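Local structure of probable chaperone (Pseudomonas aeruginosa, 4JMF) at residues Pro3-Ala8 with Asp45-Phe50; Glu25-Leu30 with His38-Pro43; Asp70-Ile75 with Arg98-His103. The protein probably serves as a type III secretion chaperone of the CesT family, binding a partner protein before export. One frame throughout, in Å; residues are numbered along the deposited sequence.

Contact 1 (Pro3-Ala8 with Asp45-Phe50)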
ATOM      1  N   PRO B   3     -16.967  15.608   0.764  1.00 37.22           N
ATOM      2  CA  PRO B   3     -17.302  15.772   2.187  1.00 37.71           C
ATOM      3  C   PRO B   3     -16.639  14.728   3.080  1.00 28.58           C
ATOM      4  O   PRO B   3     -16.250  15.051   4.209  1.00 28.67           O
ATOM      5  CB  PRO B   3     -18.819  15.567   2.210  1.00 35.92           C
ATOM      6  CG  PRO B   3     -19.271  15.984   0.866  1.00 38.67           C
ATOM      7  CD  PRO B   3     -18.173  15.604  -0.087  1.00 37.15           C
ATOM      8  N   LEU B   4     -16.502  13.505   2.579  1.00 27.20           N
ATOM      9  CA  LEU B   4     -15.903  12.420   3.358  1.00 28.38           C
ATOM     10  C   LEU B   4     -14.399  12.615   3.526  1.00 26.30           C
ATOM     11  O   LEU B   4     -13.822  12.225   4.547  1.00 22.30           O
ATOM     12  CB  LEU B   4     -16.184  11.064   2.698  1.00 30.35           C
ATOM     13  CG  LEU B   4     -17.647  10.764   2.348  1.00 32.87           C
ATOM     14  CD1 LEU B   4     -17.778   9.421   1.630  1.00 36.98           C
ATOM     15  CD2 LEU B   4     -18.498  10.777   3.595  1.00 34.33           C
ATOM     16  N   TYR B   5     -13.762  13.210   2.513  1.00 24.90           N
ATOM     17  CA  TYR B   5     -12.342  13.537   2.599  1.00 22.78           C
ATOM     18  C   TYR B   5     -12.146  14.712   3.554  1.00 19.40           C
ATOM     19  O   TYR B   5     -11.256  14.683   4.411  1.00 19.39           O
ATOM     20  CB  TYR B   5     -11.749  13.844   1.215  1.00 22.07           C
ATOM     21  CG  TYR B   5     -10.293  14.258   1.251  1.00 19.69           C
ATOM     22  CD1 TYR B   5      -9.290  13.309   1.374  1.00 22.44           C
ATOM     23  CD2 TYR B   5      -9.923  15.593   1.156  1.00 21.70           C
ATOM     24  CE1 TYR B   5      -7.959  13.679   1.413  1.00 24.82           C
ATOM     25  CE2 TYR B   5      -8.594  15.975   1.196  1.00 22.58           C
ATOM     26  CZ  TYR B   5      -7.616  15.006   1.324  1.00 25.66           C
ATOM     27  OH  TYR B   5      -6.278  15.359   1.359  1.00 29.51           O
ATOM     28  N   ARG B   6     -12.981  15.736   3.430  1.00 21.09           N
ATOM     29  CA  ARG B   6     -12.884  16.875   4.342  1.00 25.11           C
ATOM     30  C   ARG B   6     -13.028  16.423   5.797  1.00 23.46           C
ATOM     31  O   ARG B   6     -12.285  16.872   6.671  1.00 19.53           O
ATOM     32  CB  ARG B   6     -13.929  17.949   4.010  1.00 28.69           C
ATOM     33  CG  ARG B   6     -13.870  19.152   4.950  1.00 33.23           C
ATOM     34  CD  ARG B   6     -14.935  20.199   4.631  1.00 47.04           C
ATOM     35  NE  ARG B   6     -16.254  19.618   4.370  1.00 51.18           N
ATOM     36  CZ  ARG B   6     -16.871  19.650   3.187  1.00 53.62           C
ATOM     37  NH1 ARG B   6     -16.296  20.241   2.145  1.00 53.32           N
ATOM     38  NH2 ARG B   6     -18.069  19.093   3.049  1.00 50.29           N
ATOM     39  N   ALA B   7     -13.966  15.512   6.042  1.00 21.42           N
ATOM     40  CA  ALA B   7     -14.211  15.006   7.388  1.00 21.97           C
ATOM     41  C   ALA B   7     -13.005  14.243   7.920  1.00 21.70           C
ATOM     42  O   ALA B   7     -12.670  14.365   9.090  1.00 21.17           O
ATOM     43  CB  ALA B   7     -15.448  14.127   7.407  1.00 21.44           C
ATOM     44  N   ALA B   8     -12.357  13.452   7.062  1.00 20.35           N
ATOM     45  CA  ALA B   8     -11.148  12.728   7.465  1.00 19.03           C
ATOM     46  C   ALA B   8     -10.005  13.686   7.802  1.00 19.70           C
ATOM     47  O   ALA B   8      -9.300  13.506   8.809  1.00 18.51           O
ATOM     48  CB  ALA B   8     -10.719  11.755   6.380  1.00 19.79           C
ATOM     49  N   ASP B  45     -12.016   8.569  -2.776  1.00 22.45           N
ATOM     50  CA  ASP B  45     -12.302   7.782  -1.568  1.00 24.67           C
ATOM     51  C   ASP B  45     -11.097   7.113  -0.917  1.00 22.03           C
ATOM     52  O   ASP B  45     -11.264   6.286  -0.016  1.00 20.07           O
ATOM     53  CB  ASP B  45     -13.416   6.754  -1.821  1.00 25.20           C
ATOM     54  CG  ASP B  45     -14.746   7.412  -2.129  1.00 31.62           C
ATOM     55  OD1 ASP B  45     -15.110   8.383  -1.427  1.00 34.85           O
ATOM     56  OD2 ASP B  45     -15.413   6.970  -3.086  1.00 36.18           O
ATOM     57  N   HIS B  46      -9.890   7.479  -1.348  1.00 20.43           N
ATOM     58  CA  HIS B  46      -8.677   7.058  -0.632  1.00 20.99           C
ATOM     59  C   HIS B  46      -7.838   8.259  -0.226  1.00 19.89           C
ATOM     60  O   HIS B  46      -7.863   9.297  -0.887  1.00 21.89           O
ATOM     61  CB  HIS B  46      -7.818   6.111  -1.476  1.00 20.11           C
ATOM     62  CG  HIS B  46      -8.489   4.821  -1.819  1.00 18.16           C
ATOM     63  ND1 HIS B  46      -9.567   4.751  -2.676  1.00 21.84           N
ATOM     64  CD2 HIS B  46      -8.223   3.548  -1.440  1.00 15.68           C
ATOM     65  CE1 HIS B  46      -9.936   3.491  -2.810  1.00 20.07           C
ATOM     66  NE2 HIS B  46      -9.147   2.742  -2.061  1.00 22.34           N
ATOM     67  N   LEU B  47      -7.100   8.124   0.871  1.00 18.50           N
ATOM     68  CA  LEU B  47      -6.232   9.204   1.333  1.00 21.07           C
ATOM     69  C   LEU B  47      -4.788   8.798   1.098  1.00 18.18           C
ATOM     70  O   LEU B  47      -4.314   7.806   1.665  1.00 14.62           O
ATOM     71  CB  LEU B  47      -6.442   9.474   2.827  1.00 17.55           C
ATOM     72  CG  LEU B  47      -5.413  10.387   3.506  1.00 17.60           C
ATOM     73  CD1 LEU B  47      -5.419  11.773   2.882  1.00 22.21           C
ATOM     74  CD2 LEU B  47      -5.730  10.513   4.968  1.00 25.57           C
ATOM     75  N   LEU B  48      -4.097   9.568   0.265  1.00 16.51           N
ATOM     76  CA  LEU B  48      -2.697   9.305  -0.037  1.00 16.49           C
ATOM     77  C   LEU B  48      -1.839  10.251   0.785  1.00 15.47           C
ATOM     78  O   LEU B  48      -2.061  11.455   0.752  1.00 15.68           O
ATOM     79  CB  LEU B  48      -2.442   9.538  -1.525  1.00 13.46           C
ATOM     80  CG  LEU B  48      -1.021   9.370  -2.058  1.00 16.91           C
ATOM     81  CD1 LEU B  48      -0.631   7.882  -2.116  1.00 16.45           C
ATOM     82  CD2 LEU B  48      -0.897  10.035  -3.439  1.00 15.05           C
ATOM     83  N   MET B  49      -0.881   9.712   1.541  1.00 14.00           N
ATOM     84  CA  MET B  49       0.083  10.552   2.250  1.00 15.34           C
ATOM     85  C   MET B  49       1.467  10.265   1.703  1.00 17.05           C
ATOM     86  O   MET B  49       1.825   9.102   1.486  1.00 16.35           O
ATOM     87  CB  MET B  49       0.087  10.246   3.752  1.00 13.29           C
ATOM     88  CG  MET B  49      -1.249  10.431   4.447  1.00 14.01           C
ATOM     89  SD  MET B  49      -1.001  10.337   6.221  1.00 17.45           S
ATOM     90  CE  MET B  49      -2.672  10.547   6.832  1.00 15.33           C
ATOM     91  N   PHE B  50       2.269  11.303   1.500  1.00 17.19           N
ATOM     92  CA  PHE B  50       3.615  11.047   0.991  1.00 18.62           C
ATOM     93  C   PHE B  50       4.597  12.140   1.340  1.00 20.57           C
ATOM     94  O   PHE B  50       4.205  13.257   1.681  1.00 19.10           O
ATOM     95  CB  PHE B  50       3.593  10.808  -0.532  1.00 17.73           C
ATOM     96  CG  PHE B  50       3.041  11.964  -1.327  1.00 21.14           C
ATOM     97  CD1 PHE B  50       3.892  12.859  -1.961  1.00 18.58           C
ATOM     98  CD2 PHE B  50       1.667  12.141  -1.465  1.00 19.82           C
ATOM     99  CE1 PHE B  50       3.374  13.924  -2.708  1.00 21.53           C
ATOM    100  CE2 PHE B  50       1.143  13.201  -2.209  1.00 16.95           C
ATOM    101  CZ  PHE B  50       1.998  14.089  -2.829  1.00 23.92           C
TER
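Y5 and L47 carry this contact: the CE1 edge of the tyrosine ring meets the CD1 methyl of the leucine at 3.5 Å. The methyl lies close to the ring plane, so neither face of the aromatic ring takes part here, and the two side chains run at about a right angle to each other. The same methyl also stands 4.0 Å from Y5 OH. On Y5, CG is anti to the backbone N (chi1 177°), which sends the ring from helix 3-15 across to the start of strand 46-53. L47 also rests on L39 of the neighbouring strand and on I101 of helix 98-114, while Y5 packs on L39 and L93, so the pair lies in the packing between the sheet and the helices beside it.

Nearer the surface, D45 is the third residue, and it turns into the strand with a positive phi of 69°. Across the contact its OD1 comes only within 4.2 Å of L4 CD1, a loose approach. The polar tie is made by N2, which accepts from L4 N through OD1 and donates through ND2 to D45 OD1. No hydrogen bond links the segments directly. The chemistry therefore implies apolar packing deep in the contact, with an asparagine just ahead of the helix joining its first turn to the beginning of the strand.

Contact 2 (Glu25-Leu30 with His38-Pro43)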
ATOM      1  N   GLU B  25      -8.796  22.875  -2.107  1.00 71.77           N
ATOM      2  CA  GLU B  25      -8.660  22.003  -3.265  1.00 73.10           C
ATOM      3  C   GLU B  25      -7.242  21.435  -3.320  1.00 66.66           C
ATOM      4  O   GLU B  25      -6.279  22.097  -2.920  1.00 66.05           O
ATOM      5  CB  GLU B  25      -8.949  22.789  -4.545  1.00 77.76           C
ATOM      6  CG  GLU B  25      -8.097  24.056  -4.684  1.00 79.30           C
ATOM      7  CD  GLU B  25      -8.281  24.770  -6.015  1.00 87.13           C
ATOM      8  OE1 GLU B  25      -9.001  24.241  -6.894  1.00 87.32           O
ATOM      9  OE2 GLU B  25      -7.697  25.864  -6.179  1.00 86.23           O
ATOM     10  N   SER B  26      -7.129  20.198  -3.787  1.00 56.59           N
ATOM     11  CA  SER B  26      -5.833  19.562  -3.974  1.00 57.96           C
ATOM     12  C   SER B  26      -5.098  19.224  -2.669  1.00 49.75           C
ATOM     13  O   SER B  26      -5.678  18.698  -1.708  1.00 46.99           O
ATOM     14  CB  SER B  26      -4.919  20.415  -4.877  1.00 60.43           C
ATOM     15  OG  SER B  26      -4.342  21.512  -4.160  1.00 53.71           O
ATOM     16  N   VAL B  27      -3.810  19.555  -2.666  1.00 40.65           N
ATOM     17  CA  VAL B  27      -2.842  18.972  -1.756  1.00 32.14           C
ATOM     18  C   VAL B  27      -2.634  19.806  -0.507  1.00 31.57           C
ATOM     19  O   VAL B  27      -2.310  21.001  -0.595  1.00 29.15           O
ATOM     20  CB  VAL B  27      -1.497  18.805  -2.482  1.00 29.50           C
ATOM     21  CG1 VAL B  27      -0.475  18.162  -1.571  1.00 29.21           C
ATOM     22  CG2 VAL B  27      -1.689  17.974  -3.739  1.00 31.53           C
ATOM     23  N   LEU B  28      -2.831  19.173   0.648  1.00 25.39           N
ATOM     24  CA  LEU B  28      -2.444  19.754   1.931  1.00 24.59           C
ATOM     25  C   LEU B  28      -1.043  19.305   2.300  1.00 24.14           C
ATOM     26  O   LEU B  28      -0.684  18.144   2.102  1.00 23.25           O
ATOM     27  CB  LEU B  28      -3.386  19.288   3.036  1.00 25.49           C
ATOM     28  CG  LEU B  28      -4.661  20.102   3.206  1.00 38.65           C
ATOM     29  CD1 LEU B  28      -5.617  19.401   4.167  1.00 35.18           C
ATOM     30  CD2 LEU B  28      -4.296  21.488   3.730  1.00 39.97           C
ATOM     31  N   SER B  29      -0.259  20.209   2.870  1.00 19.70           N
ATOM     32  CA  SER B  29       1.083  19.852   3.289  1.00 21.06           C
ATOM     33  C   SER B  29       1.257  20.107   4.780  1.00 22.71           C
ATOM     34  O   SER B  29       0.705  21.068   5.316  1.00 23.98           O
ATOM     35  CB  SER B  29       2.114  20.650   2.490  1.00 20.17           C
ATOM     36  OG  SER B  29       1.858  20.547   1.100  1.00 22.61           O
ATOM     37  N   LEU B  30       2.037  19.247   5.429  1.00 22.19           N
ATOM     38  CA  LEU B  30       2.326  19.348   6.855  1.00 23.53           C
ATOM     39  C   LEU B  30       3.822  19.229   7.078  1.00 21.23           C
ATOM     40  O   LEU B  30       4.471  18.402   6.452  1.00 22.37           O
ATOM     41  CB  LEU B  30       1.654  18.202   7.601  1.00 22.75           C
ATOM     42  CG  LEU B  30       0.136  18.207   7.625  1.00 25.03           C
ATOM     43  CD1 LEU B  30      -0.358  16.921   8.263  1.00 22.20           C
ATOM     44  CD2 LEU B  30      -0.327  19.426   8.420  1.00 22.23           C
ATOM     45  N   HIS B  38       2.691  15.459   2.421  1.00 17.87           N
ATOM     46  CA  HIS B  38       1.544  15.925   1.641  1.00 21.31           C
ATOM     47  C   HIS B  38       0.392  14.918   1.732  1.00 20.91           C
ATOM     48  O   HIS B  38       0.636  13.715   1.856  1.00 18.58           O
ATOM     49  CB  HIS B  38       1.937  16.108   0.168  1.00 17.33           C
ATOM     50  CG  HIS B  38       3.264  16.771  -0.021  1.00 21.34           C
ATOM     51  ND1 HIS B  38       3.419  18.143  -0.022  1.00 19.93           N
ATOM     52  CD2 HIS B  38       4.502  16.252  -0.206  1.00 20.15           C
ATOM     53  CE1 HIS B  38       4.696  18.438  -0.200  1.00 22.41           C
ATOM     54  NE2 HIS B  38       5.374  17.311  -0.316  1.00 24.23           N
ATOM     55  N   LEU B  39      -0.846  15.415   1.651  1.00 16.49           N
ATOM     56  CA  LEU B  39      -2.035  14.586   1.770  1.00 20.30           C
ATOM     57  C   LEU B  39      -2.912  14.932   0.597  1.00 20.36           C
ATOM     58  O   LEU B  39      -3.034  16.104   0.245  1.00 18.90           O
ATOM     59  CB  LEU B  39      -2.812  14.922   3.046  1.00 20.36           C
ATOM     60  CG  LEU B  39      -2.014  15.287   4.292  1.00 27.67           C
ATOM     61  CD1 LEU B  39      -2.968  15.725   5.426  1.00 30.45           C
ATOM     62  CD2 LEU B  39      -1.181  14.134   4.721  1.00 19.57           C
ATOM     63  N   ALA B  40      -3.526  13.926  -0.014  1.00 15.85           N
ATOM     64  CA  ALA B  40      -4.426  14.195  -1.119  1.00 19.97           C
ATOM     65  C   ALA B  40      -5.425  13.075  -1.214  1.00 21.42           C
ATOM     66  O   ALA B  40      -5.142  11.958  -0.792  1.00 19.61           O
ATOM     67  CB  ALA B  40      -3.639  14.301  -2.428  1.00 24.03           C
ATOM     68  N   GLU B  41      -6.590  13.363  -1.774  1.00 19.59           N
ATOM     69  CA  GLU B  41      -7.517  12.296  -2.102  1.00 21.75           C
ATOM     70  C   GLU B  41      -7.084  11.663  -3.427  1.00 22.47           C
ATOM     71  O   GLU B  41      -7.145  12.306  -4.474  1.00 21.66           O
ATOM     72  CB  GLU B  41      -8.938  12.823  -2.243  1.00 19.48           C
ATOM     73  CG  GLU B  41      -9.928  11.690  -2.449  1.00 21.73           C
ATOM     74  CD  GLU B  41     -11.361  12.162  -2.610  1.00 24.34           C
ATOM     75  OE1 GLU B  41     -11.592  13.377  -2.819  1.00 25.36           O
ATOM     76  OE2 GLU B  41     -12.263  11.297  -2.538  1.00 27.11           O
ATOM     77  N   HIS B  42      -6.662  10.404  -3.393  1.00 21.51           N
ATOM     78  CA  HIS B  42      -6.090   9.801  -4.597  1.00 20.69           C
ATOM     79  C   HIS B  42      -6.002   8.300  -4.451  1.00 18.53           C
ATOM     80  O   HIS B  42      -5.239   7.809  -3.623  1.00 22.37           O
ATOM     81  CB  HIS B  42      -4.690  10.368  -4.852  1.00 16.81           C
ATOM     82  CG  HIS B  42      -4.124  10.006  -6.190  1.00 20.58           C
ATOM     83  ND1 HIS B  42      -3.371   8.871  -6.399  1.00 23.45           N
ATOM     84  CD2 HIS B  42      -4.191  10.637  -7.389  1.00 22.36           C
ATOM     85  CE1 HIS B  42      -2.992   8.817  -7.666  1.00 17.96           C
ATOM     86  NE2 HIS B  42      -3.478   9.878  -8.288  1.00 19.71           N
ATOM     87  N   PRO B  43      -6.817   7.557  -5.216  1.00 20.24           N
ATOM     88  CA  PRO B  43      -7.893   8.064  -6.075  1.00 20.35           C
ATOM     89  C   PRO B  43      -9.053   8.452  -5.196  1.00 21.13           C
ATOM     90  O   PRO B  43      -8.891   8.517  -3.967  1.00 17.47           O
ATOM     91  CB  PRO B  43      -8.287   6.837  -6.907  1.00 21.89           C
ATOM     92  CG  PRO B  43      -7.966   5.663  -5.991  1.00 22.73           C
ATOM     93  CD  PRO B  43      -6.746   6.084  -5.210  1.00 21.03           C
TER
HETATM   94  O   HOH W   1      -7.074  16.153  -2.495  1.00 30.76           O
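L28 O is approached by two groups of the facing strand: L39 N donates to it at 2.8 Å, and H38 CA sends a CA-H...O contact at 3.2 Å. The return bond runs from L28 N to L39 O at 3.1 Å, and V27 CA adds a CA-H...O contact to L39 O. L28 and L39 thus form the hydrogen-bonded pair of an antiparallel beta hairpin built from strands 28-32 and 35-41, with S29 and H38 as the adjacent non-hydrogen-bonded pair.

The side chains alternate across the sheet. On the face of S29 and H38, S29 OG lies 3.1 Å from H38 ND1, near the plane of the imidazole and at its edge; this hydrogen bond, with F50 of the next strand against the ring, limits how the imidazole can turn. V27 CG1, anti to its own N, reaches H38 CB at 3.6 Å. Along this face V27, S29, H38 and A40 touch apolar side chains of another protein's chain, whose strand pairs with L30 and continues the sheet. On the opposite face L39 CD1 meets L30 CD1 at 4.0 Å, and L39 goes on to Y5 and L12 of helix 3-15. Where the strands part, a water takes a bond from E41 N and gives one to S26 O.

Contact 3 (Asp70-Ile75 with Arg98-His103)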
ATOM      1  N   ASP B  70       1.179  -4.429   8.817  1.00 22.03           N
ATOM      2  CA  ASP B  70       0.568  -3.093   8.907  1.00 23.26           C
ATOM      3  C   ASP B  70       0.419  -2.480   7.524  1.00 19.56           C
ATOM      4  O   ASP B  70       1.415  -2.099   6.908  1.00 20.72           O
ATOM      5  CB  ASP B  70       1.446  -2.172   9.771  1.00 20.46           C
ATOM      6  CG  ASP B  70       0.757  -0.862  10.129  1.00 24.22           C
ATOM      7  OD1 ASP B  70      -0.167  -0.433   9.394  1.00 19.41           O
ATOM      8  OD2 ASP B  70       1.141  -0.255  11.157  1.00 26.46           O
ATOM      9  N   PRO B  71      -0.826  -2.354   7.036  1.00 22.35           N
ATOM     10  CA  PRO B  71      -1.079  -1.785   5.702  1.00 20.79           C
ATOM     11  C   PRO B  71      -0.603  -0.336   5.529  1.00 20.65           C
ATOM     12  O   PRO B  71      -0.465   0.111   4.376  1.00 22.13           O
ATOM     13  CB  PRO B  71      -2.611  -1.841   5.576  1.00 24.18           C
ATOM     14  CG  PRO B  71      -3.029  -2.918   6.549  1.00 25.07           C
ATOM     15  CD  PRO B  71      -2.074  -2.772   7.702  1.00 21.12           C
ATOM     16  N   CYS B  72      -0.342   0.380   6.625  1.00 16.15           N
ATOM     17  CA  CYS B  72       0.147   1.754   6.508  1.00 19.27           C
ATOM     18  C   CYS B  72       1.664   1.834   6.373  1.00 17.47           C
ATOM     19  O   CYS B  72       2.225   2.938   6.306  1.00 15.76           O
ATOM     20  CB  CYS B  72      -0.304   2.599   7.704  1.00 17.53           C
ATOM     21  SG  CYS B  72      -2.098   2.845   7.771  1.00 21.51           S
ATOM     22  N   LYS B  73       2.338   0.684   6.365  1.00 17.86           N
ATOM     23  CA  LYS B  73       3.796   0.696   6.146  1.00 17.54           C
ATOM     24  C   LYS B  73       3.996   1.318   4.776  1.00 19.50           C
ATOM     25  O   LYS B  73       3.370   0.887   3.802  1.00 16.28           O
ATOM     26  CB  LYS B  73       4.383  -0.711   6.156  1.00 20.53           C
ATOM     27  CG  LYS B  73       5.877  -0.734   5.814  1.00 20.79           C
ATOM     28  CD  LYS B  73       6.382  -2.151   5.637  1.00 18.44           C
ATOM     29  CE  LYS B  73       7.886  -2.145   5.331  1.00 19.25           C
ATOM     30  NZ  LYS B  73       8.436  -3.524   5.190  1.00 20.32           N
ATOM     31  N   PRO B  74       4.817   2.373   4.699  1.00 17.05           N
ATOM     32  CA  PRO B  74       4.884   3.092   3.424  1.00 18.95           C
ATOM     33  C   PRO B  74       5.749   2.391   2.382  1.00 20.45           C
ATOM     34  O   PRO B  74       6.521   1.474   2.686  1.00 18.48           O
ATOM     35  CB  PRO B  74       5.505   4.441   3.811  1.00 15.30           C
ATOM     36  CG  PRO B  74       6.297   4.140   5.040  1.00 18.47           C
ATOM     37  CD  PRO B  74       5.626   3.009   5.751  1.00 16.23           C
ATOM     38  N   ILE B  75       5.604   2.851   1.145  1.00 22.10           N
ATOM     39  CA  ILE B  75       6.260   2.263  -0.004  1.00 18.81           C
ATOM     40  C   ILE B  75       7.200   3.335  -0.548  1.00 21.47           C
ATOM     41  O   ILE B  75       6.882   4.519  -0.468  1.00 21.41           O
ATOM     42  CB  ILE B  75       5.202   1.942  -1.076  1.00 19.78           C
ATOM     43  CG1 ILE B  75       4.108   1.059  -0.489  1.00 23.51           C
ATOM     44  CG2 ILE B  75       5.825   1.313  -2.321  1.00 19.20           C
ATOM     45  CD1 ILE B  75       4.628  -0.175   0.129  1.00 28.11           C
ATOM     46  N   ARG B  98     -10.235   8.740  13.620  1.00 21.67           N
ATOM     47  CA  ARG B  98      -9.171   9.591  14.151  1.00 24.46           C
ATOM     48  C   ARG B  98      -7.877   8.854  14.477  1.00 20.99           C
ATOM     49  O   ARG B  98      -6.786   9.310  14.120  1.00 19.82           O
ATOM     50  CB  ARG B  98      -9.647  10.356  15.383  1.00 21.28           C
ATOM     51  CG  ARG B  98      -8.731  11.526  15.708  1.00 23.83           C
ATOM     52  CD  ARG B  98      -9.315  12.384  16.796  1.00 25.08           C
ATOM     53  NE  ARG B  98     -10.731  12.618  16.572  1.00 22.68           N
ATOM     54  CZ  ARG B  98     -11.565  13.044  17.511  1.00 24.93           C
ATOM     55  NH1 ARG B  98     -11.105  13.291  18.733  1.00 24.94           N
ATOM     56  NH2 ARG B  98     -12.855  13.218  17.228  1.00 26.39           N
ATOM     57  N   ALA B  99      -7.989   7.718  15.155  1.00 21.98           N
ATOM     58  CA  ALA B  99      -6.801   6.942  15.508  1.00 26.12           C
ATOM     59  C   ALA B  99      -6.097   6.439  14.250  1.00 21.94           C
ATOM     60  O   ALA B  99      -4.867   6.516  14.116  1.00 17.23           O
ATOM     61  CB  ALA B  99      -7.188   5.770  16.397  1.00 26.87           C
ATOM     62  N   GLN B 100      -6.881   5.910  13.324  1.00 21.96           N
ATOM     63  CA  GLN B 100      -6.275   5.307  12.153  1.00 22.12           C
ATOM     64  C   GLN B 100      -5.590   6.333  11.234  1.00 19.26           C
ATOM     65  O   GLN B 100      -4.495   6.070  10.722  1.00 19.91           O
ATOM     66  CB  GLN B 100      -7.285   4.436  11.410  1.00 20.75           C
ATOM     67  CG  GLN B 100      -6.677   3.652  10.247  1.00 28.19           C
ATOM     68  CD  GLN B 100      -5.585   2.653  10.692  1.00 36.39           C
ATOM     69  OE1 GLN B 100      -5.462   2.310  11.883  1.00 33.64           O
ATOM     70  NE2 GLN B 100      -4.798   2.176   9.722  1.00 28.19           N
ATOM     71  N   ILE B 101      -6.197   7.502  11.045  1.00 19.44           N
ATOM     72  CA  ILE B 101      -5.566   8.504  10.193  1.00 20.58           C
ATOM     73  C   ILE B 101      -4.271   9.005  10.841  1.00 21.51           C
ATOM     74  O   ILE B 101      -3.240   9.160  10.165  1.00 19.27           O
ATOM     75  CB  ILE B 101      -6.550   9.631   9.758  1.00 19.29           C
ATOM     76  CG1 ILE B 101      -5.962  10.468   8.622  1.00 20.32           C
ATOM     77  CG2 ILE B 101      -6.948  10.542  10.923  1.00 18.55           C
ATOM     78  CD1 ILE B 101      -6.979  11.456   8.016  1.00 16.61           C
ATOM     79  N   HIS B 102      -4.311   9.183  12.159  1.00 19.23           N
ATOM     80  CA  HIS B 102      -3.117   9.523  12.926  1.00 18.88           C
ATOM     81  C   HIS B 102      -2.057   8.443  12.701  1.00 20.20           C
ATOM     82  O   HIS B 102      -0.898   8.741  12.416  1.00 19.02           O
ATOM     83  CB  HIS B 102      -3.481   9.651  14.411  1.00 20.58           C
ATOM     84  CG  HIS B 102      -2.338  10.052  15.296  1.00 23.66           C
ATOM     85  ND1 HIS B 102      -1.542   9.132  15.947  1.00 21.24           N
ATOM     86  CD2 HIS B 102      -1.880  11.274  15.664  1.00 23.46           C
ATOM     87  CE1 HIS B 102      -0.633   9.770  16.663  1.00 24.36           C
ATOM     88  NE2 HIS B 102      -0.815  11.070  16.508  1.00 23.61           N
ATOM     89  N   HIS B 103      -2.465   7.185  12.813  1.00 20.43           N
ATOM     90  CA  HIS B 103      -1.548   6.062  12.608  1.00 19.89           C
ATOM     91  C   HIS B 103      -0.923   6.062  11.209  1.00 20.64           C
ATOM     92  O   HIS B 103       0.275   5.781  11.057  1.00 19.75           O
ATOM     93  CB  HIS B 103      -2.262   4.736  12.878  1.00 18.46           C
ATOM     94  CG  HIS B 103      -1.364   3.541  12.817  1.00 21.95           C
ATOM     95  ND1 HIS B 103      -0.527   3.184  13.851  1.00 22.28           N
ATOM     96  CD2 HIS B 103      -1.169   2.620  11.840  1.00 24.02           C
ATOM     97  CE1 HIS B 103       0.140   2.090  13.521  1.00 23.49           C
ATOM     98  NE2 HIS B 103      -0.228   1.729  12.305  1.00 21.59           N
TER
HETATM   99  O   HOH W   2      -2.664  -0.105  10.163  1.00 23.57           O
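D70 OD2 accepts a hydrogen bond from H103 NE2 at 2.7 Å, through its syn lone pair and nearly straight at 163°. Carboxylate and imidazole lie almost in one plane, 10° apart, and approach from opposite directions. H103 has CG anti to its backbone N, which carries the ring out from helix 98-114 toward the loop. This is the tight part of the contact, and the buried C72 backs it: its SG sits at the ring edge, 4.2 Å from H103 CD2, and also packs on Q104.

The Q100 side is looser. Bent at chi2, its chain brings NE2 within 3.4 Å of C72 SG, but the protein partner of that amide nitrogen is Q91 OE1. A water joins the two segments there, accepting from Q100 NE2 at 3.2 Å and donating to D70 OD1 at 2.6 Å.

D70 OD1 also accepts from the backbone N of C72 at 2.9 Å, from above the carboxylate plane. That bond is an Asx turn; K73 N, bonded to D70 O, closes the type I beta turn from D70 to K73, and the histidine-carboxylate bond ties that turn to the helix.

Overall arrangement
Contacts 1 and 2 hold neighbouring parts of one sheet: strands 35-41 and 46-53 are adjacent, joined by backbone hydrogen bonds between F50 and H38 and between L48 and A40, while Y5 OH packs against A40 CA. Contact 2 is the buried one, a backbone ladder whose outer strand continues into another protein's chain. Contact 1 is half buried and apolar, setting helix 3-15 against the sheet. Contact 3, partly buried with C72 its buried residue, lies across the chain's centre from contact 2, about 6 Å away at the nearest atoms, and relies on side-chain polar bonds and water. Elsewhere on its helix segment, I101 packs on A8 and M49 of contact 1.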